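Local coordinates for lipase-esterase related protein (Clostridium acetobutylicum, PDB 3E0X) that probably acts as a hydrolase of the alpha/beta hydrolase fold, with a pocket that holds ortho-xylene in the crystal, its natural substrate being unknown, at residues A71-I74 against T75-V79. Numbering follows the deposited sequence. Where two conformers were deposited one is given.
Sequences ANFI and TNSEV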
# COMPACT_ATOMS: atom_id res chain seq x y z
N ALA A 71 12.26 5.12 -1.03
CA ALA A 71 12.98 6.31 -0.58
C ALA A 71 13.91 6.85 -1.69
O ALA A 71 13.97 8.06 -1.92
CB ALA A 71 13.75 6.05 0.74
N ASN A 72 14.59 5.95 -2.40
CA ASN A 72 15.45 6.37 -3.52
C ASN A 72 14.64 7.08 -4.58
O ASN A 72 15.07 8.11 -5.12
CB ASN A 72 16.17 5.13 -4.06
CG ASN A 72 17.03 5.42 -5.26
OD1 ASN A 72 17.85 6.34 -5.23
ND2 ASN A 72 16.87 4.62 -6.32
N PHE A 73 13.45 6.56 -4.88
CA PHE A 73 12.56 7.20 -5.86
C PHE A 73 12.17 8.60 -5.38
O PHE A 73 12.26 9.58 -6.13
CB PHE A 73 11.29 6.34 -6.08
CG PHE A 73 10.37 6.89 -7.11
CD1 PHE A 73 10.55 6.58 -8.46
CD2 PHE A 73 9.35 7.79 -6.76
CE1 PHE A 73 9.69 7.13 -9.44
CE2 PHE A 73 8.50 8.32 -7.72
CZ PHE A 73 8.68 8.00 -9.06
N ILE A 74 11.69 8.71 -4.15
CA ILE A 74 11.26 10.02 -3.67
C ILE A 74 12.39 11.06 -3.76
O ILE A 74 12.19 12.19 -4.25
CB ILE A 74 10.75 9.93 -2.24
CG1 ILE A 74 9.46 9.11 -2.21
CG2 ILE A 74 10.54 11.32 -1.65
CD1 ILE A 74 9.08 8.59 -0.78
N THR A 75 13.57 10.68 -3.32
CA THR A 75 14.67 11.61 -3.22
C THR A 75 15.21 11.99 -4.59
O THR A 75 15.61 13.14 -4.81
CB THR A 75 15.77 10.99 -2.34
OG1 THR A 75 15.24 10.84 -1.02
CG2 THR A 75 17.02 11.89 -2.26
N ASN A 76 15.17 11.04 -5.53
CA ASN A 76 15.93 11.18 -6.78
C ASN A 76 15.14 11.29 -8.08
O ASN A 76 15.69 11.78 -9.05
CB ASN A 76 16.99 10.08 -6.89
CG ASN A 76 18.02 10.17 -5.79
OD1 ASN A 76 18.73 11.18 -5.66
ND2 ASN A 76 18.09 9.14 -4.97
N SER A 77 13.88 10.87 -8.11
CA SER A 77 13.08 10.98 -9.33
C SER A 77 12.82 12.44 -9.67
O SER A 77 12.58 13.27 -8.76
CB SER A 77 11.74 10.26 -9.19
OG SER A 77 10.94 10.44 -10.35
N GLU A 78 12.84 12.75 -10.95
CA GLU A 78 12.52 14.12 -11.34
C GLU A 78 11.10 14.52 -10.97
O GLU A 78 10.82 15.72 -10.79
CB GLU A 78 12.78 14.32 -12.83
CG GLU A 78 14.27 14.36 -13.18
CD GLU A 78 15.01 15.60 -12.68
OE1 GLU A 78 14.37 16.64 -12.43
OE2 GLU A 78 16.25 15.52 -12.55
N VAL A 79 10.20 13.54 -10.82
CA VAL A 79 8.80 13.82 -10.55
C VAL A 79 8.48 14.09 -9.07
O VAL A 79 7.41 14.63 -8.74
CB VAL A 79 7.89 12.72 -11.18
CG1 VAL A 79 7.84 11.46 -10.32
CG2 VAL A 79 6.54 13.26 -11.50
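Ser77 lays its CB over the centre of the Phe73 ring, 3.7 Å from the centroid and 11° off the ring normal, a CH-pi contact at the C-terminal end of helix 63-76. Phe73 CG, anti to the backbone N and beside the carbonyl carbon, directs the ring toward that end, one face turned to the CB of Ser77. Val79 CG1 approaches the same ring obliquely, 3.8 Å from CZ. This is the tight side: Phe73 also meets Leu20 and Leu47 of the central sheet, where an apolar ring suits the contact with the leucines. Ser77, small enough to sit on that ring, is the first residue to leave helical geometry, yet its N still donates to Phe73 O in a nearly straight bond of 2.9 Å. In one of its two conformers, OG accepts from Val79 N at 3.2 Å, as in an ST turn, just where the chain leaves the helix; the second conformer makes this bond less certain. The exposed side is held by polar groups instead. Asn76 ND2 donates to Asn72 OD1 (2.8 Å), the bond bent to 133°; a weak second bond reaches Asn72 O. Such bent amide bonds on the solvent-exposed side probably contribute modestly, whereas the ring contact and the Ser77 N bond probably do more to fix the helix end.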